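Local atomic coordinates of hypothetical protein (Mesorhizobium loti, PDB entry 2O2X), a protein that removes the C-7 phosphate from D-glycero-beta-D-manno-heptose 1,7-bisphosphate, a magnesium-dependent HAD-like hydrolase step in making ADP-heptose. Residues P138-L143 against G170-L175; Q177-D182 against A192-R197. All coordinates share one frame; numbering follows the deposited sequence.

Overall arrangement
Contacts 1 and 2 follow one another along the chain, their centres about 16 Å apart. Contact 1 joins the start of helix 141-150 to the C-terminal end of helix 164-172, whereas contact 2 pairs two parallel strands, 177-181 and 191-196, in the sheet of the HAD-like fold. A short turn leads from helix 164-172 into strand 177-181, and contact 1 closes before contact 2 opens. Both are partly buried. In contact 1 a leucine and alanine interior passes into prolines beside an arginine near the surface, where one arginine conformer has a water as its polar link. Contact 2 is held chiefly by direct backbone hydrogen bonds, with apolar side chains over the sheet and a glutamine-arginine pair at one end.

Contact 1 of 2, residues P138-L143 against G170-L175; sequences PNPGML and GKRAGL
Apolar helix-to-helix packing, closed at its outer end by an arginine, joins the loop and first turn of helix 141-150 to the last turn of helix 164-172. In the interior the Leu143 branch ending in CD2 reaches Ala173 CB at 3.7 Å. The same methyl rests 3.9 Å from Gly170 CA, and Leu175 CD1 lies 4.1 Å from this Leu143 CD2. Pro140, the N-cap residue of helix 141-150, brings its CB to 3.8 Å from Ala173 CB and its CG against Arg172 CB, the proline ring and the arginine chain crossing at about a right angle. In the conformer given (a second is modelled), Arg172 then runs outward, extended from CG to NE, with CG anti to its carbonyl carbon (chi1 -64°). This carries the guanidinium alongside Pro138, whose CB sits 3.6 Å above the guanidinium plane, toward its rim, while Pro138 O lies near Arg172 CD. At the guanidinium edge, water 1 bridges Asn139 OD1 (3.0 Å) and Arg172 NH1 (3.1 Å), taking the arginine's N-H. The amide of Asn139 is turned 54° from the guanidinium plane, and its ND2 is bound to His133 O and Asp132 OD1. Gly174, with positive phi, ends helix 164-172 in a Schellman motif whose Leu175 N bonds to Gly170 O. Pro138 follows the Arg136-Lys137 pair, which probably binds substrate. The chemistry thus implies a contact whose inner part depends on close apolar fit, while its charged outer end is linked, in this conformer, through water.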
# COMPACT_ATOMS: atom_id res chain seq x y z
N PRO A 138 5.64 9.93 -5.08
CA PRO A 138 6.38 9.92 -3.82
C PRO A 138 5.96 10.90 -2.70
O PRO A 138 6.51 10.82 -1.60
CB PRO A 138 7.82 10.20 -4.27
CG PRO A 138 7.61 11.13 -5.43
CD PRO A 138 6.45 10.52 -6.17
N ASN A 139 5.00 11.78 -2.94
CA ASN A 139 4.49 12.58 -1.85
C ASN A 139 3.82 11.64 -0.83
O ASN A 139 3.26 10.60 -1.21
CB ASN A 139 3.55 13.68 -2.33
CG ASN A 139 4.23 14.68 -3.26
OD1 ASN A 139 5.36 15.08 -3.02
ND2 ASN A 139 3.55 15.07 -4.31
N PRO A 140 4.00 11.90 0.47
CA PRO A 140 3.54 11.01 1.54
C PRO A 140 2.08 11.13 1.98
O PRO A 140 1.70 10.50 2.97
CB PRO A 140 4.44 11.41 2.70
CG PRO A 140 4.63 12.88 2.49
CD PRO A 140 4.77 13.03 1.01
N GLY A 141 1.27 11.85 1.23
CA GLY A 141 -0.08 12.18 1.70
C GLY A 141 -0.94 11.01 2.10
O GLY A 141 -1.68 11.07 3.09
N MSE A 142 -0.88 9.93 1.32
CA MSE A 142 -1.77 8.79 1.64
C MSE A 142 -1.35 8.13 2.95
O MSE A 142 -2.18 7.60 3.69
CB MSE A 142 -1.78 7.74 0.51
CG MSE A 142 -2.57 8.19 -0.67
SE MSE A 142 -2.76 6.82 -2.04
CE MSE A 142 -1.01 6.89 -2.79
N LEU A 143 -0.04 8.09 3.22
CA LEU A 143 0.45 7.53 4.47
C LEU A 143 0.04 8.43 5.64
O LEU A 143 -0.41 7.95 6.67
CB LEU A 143 1.98 7.33 4.45
CG LEU A 143 2.55 6.22 3.56
CD1 LEU A 143 2.43 6.55 2.09
CD2 LEU A 143 3.98 5.96 3.95
N GLY A 170 7.50 6.62 1.95
CA GLY A 170 7.77 6.16 3.30
C GLY A 170 8.73 7.06 4.07
O GLY A 170 8.44 7.45 5.20
N LYS A 171 9.88 7.38 3.47
CA LYS A 171 10.86 8.26 4.11
C LYS A 171 10.22 9.61 4.44
O LYS A 171 10.36 10.14 5.54
CB LYS A 171 12.06 8.46 3.18
CG LYS A 171 13.25 9.23 3.79
CD LYS A 171 14.49 9.12 2.90
CE LYS A 171 14.26 9.76 1.51
NZ LYS A 171 15.53 9.97 0.73
N ARG A 172 9.51 10.17 3.49
CA ARG A 172 8.91 11.50 3.67
C ARG A 172 7.80 11.52 4.72
O ARG A 172 7.52 12.58 5.29
CB ARG A 172 8.41 12.05 2.34
CG ARG A 172 9.52 12.29 1.31
CD ARG A 172 8.99 12.84 -0.00
NE ARG A 172 9.90 12.64 -1.13
CZ ARG A 172 9.62 13.01 -2.38
NH1 ARG A 172 8.48 13.63 -2.66
NH2 ARG A 172 10.48 12.78 -3.35
N ALA A 173 7.16 10.37 4.95
CA ALA A 173 6.13 10.22 5.97
C ALA A 173 6.70 10.01 7.38
O ALA A 173 5.94 10.00 8.35
CB ALA A 173 5.19 9.04 5.59
N GLY A 174 8.00 9.80 7.48
CA GLY A 174 8.65 9.62 8.78
C GLY A 174 8.95 8.18 9.15
O GLY A 174 9.39 7.90 10.27
N LEU A 175 8.74 7.24 8.24
CA LEU A 175 9.11 5.85 8.50
C LEU A 175 10.64 5.74 8.50
O LEU A 175 11.32 6.62 7.99
CB LEU A 175 8.54 4.91 7.43
CG LEU A 175 7.06 4.54 7.55
CD1 LEU A 175 6.13 5.74 7.43
CD2 LEU A 175 6.73 3.48 6.51
O HOH W 1 7.40 15.06 -5.16

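Contact 2 of 2, residues Q177-D182 against A192-R197; sequences QGWLVD and AIRPLR
Strands 177-181 and 191-196 pair in parallel, Gly178 N donating to Ala192 O at 3.0 Å and Gly178 O accepting from Arg194 N. Leu180 continues the ladder, its N bonding to Arg194 O and its O receiving Leu196 N from above the carbonyl plane. Asp182 N closes it on Leu196 O at 2.9 Å, which also accepts from water 3; water 4 bridges Asp182 OD1 and Arg197 O.

Arg194 CB lies over the face of the Trp179 five-membered ring, 3.4 Å from its centroid in a CH-pi contact, and CG follows toward CE2. The bend at chi2 (-67°) then carries Arg194 NE to Gln177 OE1 at 2.8 Å, on a lone pair in the carbonyl plane; NH2 adds a weak second bond. The amide and guanidinium planes stand 88° apart, and Ala192 CB lies over the guanidinium centre. Water 2 accepts weakly from Trp179 NE1 and donates to Pro195 O at 2.8 Å. An alanine in place of Trp179 would probably deprive Arg194 CB and CG of their aromatic surface and water 2 of its indole donor. On the other face, Leu180 CB meets Ile193 CG2 at 3.8 Å.

In this parallel part of the HAD-like sheet, Val181 packs on Asp162, probably a magnesium ligand. Strand 158-161 pairs with the far edge of strand 177-181; helix 199-211 covers Trp179 and Leu196, while helix 164-172 packs on Leu180 and Ile193.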
# COMPACT_ATOMS: atom_id res chain seq x y z
N GLN A 177 12.14 2.47 7.68
CA GLN A 177 12.47 1.33 6.85
C GLN A 177 11.40 1.08 5.84
O GLN A 177 10.21 1.26 6.12
CB GLN A 177 12.53 0.06 7.69
CG GLN A 177 13.66 -0.04 8.65
CD GLN A 177 13.73 -1.41 9.25
OE1 GLN A 177 14.57 -2.23 8.87
NE2 GLN A 177 12.83 -1.70 10.21
N GLY A 178 11.82 0.61 4.67
CA GLY A 178 10.91 0.03 3.70
C GLY A 178 11.61 -1.09 2.96
O GLY A 178 12.84 -1.18 2.98
N TRP A 179 10.83 -1.96 2.33
CA TRP A 179 11.33 -3.10 1.55
C TRP A 179 11.00 -2.86 0.10
O TRP A 179 9.84 -2.58 -0.26
CB TRP A 179 10.73 -4.42 2.06
CG TRP A 179 11.53 -5.04 3.14
CD1 TRP A 179 12.44 -6.06 2.99
CD2 TRP A 179 11.60 -4.66 4.51
NE1 TRP A 179 13.03 -6.35 4.18
CE2 TRP A 179 12.54 -5.50 5.13
CE3 TRP A 179 10.93 -3.67 5.28
CZ2 TRP A 179 12.85 -5.40 6.51
CZ3 TRP A 179 11.26 -3.58 6.65
CH2 TRP A 179 12.21 -4.45 7.23
N LEU A 180 12.01 -2.94 -0.74
CA LEU A 180 11.82 -2.71 -2.16
C LEU A 180 11.81 -4.02 -2.91
O LEU A 180 12.83 -4.71 -3.08
CB LEU A 180 12.91 -1.77 -2.67
CG LEU A 180 12.88 -1.35 -4.14
CD1 LEU A 180 11.63 -0.57 -4.45
CD2 LEU A 180 14.09 -0.47 -4.44
N VAL A 181 10.62 -4.38 -3.35
CA VAL A 181 10.43 -5.60 -4.15
C VAL A 181 11.35 -5.58 -5.36
O VAL A 181 11.32 -4.63 -6.12
CB VAL A 181 8.97 -5.68 -4.62
CG1 VAL A 181 8.76 -6.82 -5.64
CG2 VAL A 181 8.06 -5.87 -3.41
N ASP A 182 12.17 -6.64 -5.49
CA ASP A 182 13.11 -6.82 -6.58
C ASP A 182 14.19 -5.75 -6.61
O ASP A 182 14.85 -5.58 -7.63
CB ASP A 182 12.38 -6.91 -7.93
CG ASP A 182 11.44 -8.09 -8.02
OD1 ASP A 182 11.67 -9.11 -7.35
OD2 ASP A 182 10.44 -7.96 -8.76
N ALA A 192 16.31 3.20 5.81
CA ALA A 192 16.91 2.08 5.15
C ALA A 192 15.92 1.53 4.14
O ALA A 192 14.79 1.18 4.50
CB ALA A 192 17.29 1.00 6.14
N ILE A 193 16.36 1.46 2.88
CA ILE A 193 15.72 0.62 1.86
C ILE A 193 16.30 -0.77 1.97
O ILE A 193 17.52 -0.96 1.84
CB ILE A 193 15.90 1.15 0.44
CG1 ILE A 193 15.22 2.53 0.32
CG2 ILE A 193 15.29 0.21 -0.55
CD1 ILE A 193 15.46 3.30 -0.95
N ARG A 194 15.44 -1.73 2.30
CA ARG A 194 15.82 -3.12 2.49
C ARG A 194 15.48 -3.87 1.21
O ARG A 194 14.40 -3.67 0.64
CB ARG A 194 15.03 -3.72 3.67
CG ARG A 194 15.12 -2.95 4.96
CD ARG A 194 16.50 -2.98 5.54
NE ARG A 194 16.53 -2.39 6.87
CZ ARG A 194 17.67 -2.15 7.52
NH1 ARG A 194 18.82 -2.44 6.95
NH2 ARG A 194 17.62 -1.58 8.73
N PRO A 195 16.36 -4.74 0.73
CA PRO A 195 16.07 -5.47 -0.49
C PRO A 195 15.01 -6.55 -0.26
O PRO A 195 14.96 -7.12 0.81
CB PRO A 195 17.43 -6.09 -0.85
CG PRO A 195 18.08 -6.27 0.44
CD PRO A 195 17.67 -5.12 1.31
N LEU A 196 14.14 -6.77 -1.23
CA LEU A 196 13.16 -7.88 -1.15
C LEU A 196 13.17 -8.69 -2.45
O LEU A 196 12.32 -8.52 -3.32
CB LEU A 196 11.77 -7.35 -0.80
CG LEU A 196 10.64 -8.36 -0.53
CD1 LEU A 196 11.05 -9.43 0.46
CD2 LEU A 196 9.37 -7.66 -0.07
N ARG A 197 14.14 -9.60 -2.57
CA ARG A 197 14.39 -10.29 -3.81
C ARG A 197 14.27 -11.80 -3.72
O ARG A 197 14.17 -12.44 -4.75
CB ARG A 197 15.80 -9.98 -4.32
CG ARG A 197 16.03 -8.48 -4.56
CD ARG A 197 17.48 -8.15 -4.76
NE ARG A 197 18.26 -8.34 -3.54
CZ ARG A 197 19.50 -7.89 -3.35
NH1 ARG A 197 20.16 -7.25 -4.31
NH2 ARG A 197 20.09 -8.08 -2.18
O HOH W 2 15.75 -7.51 3.49
O HOH W 3 10.37 -10.07 -4.47
O HOH W 4 13.77 -10.79 -7.08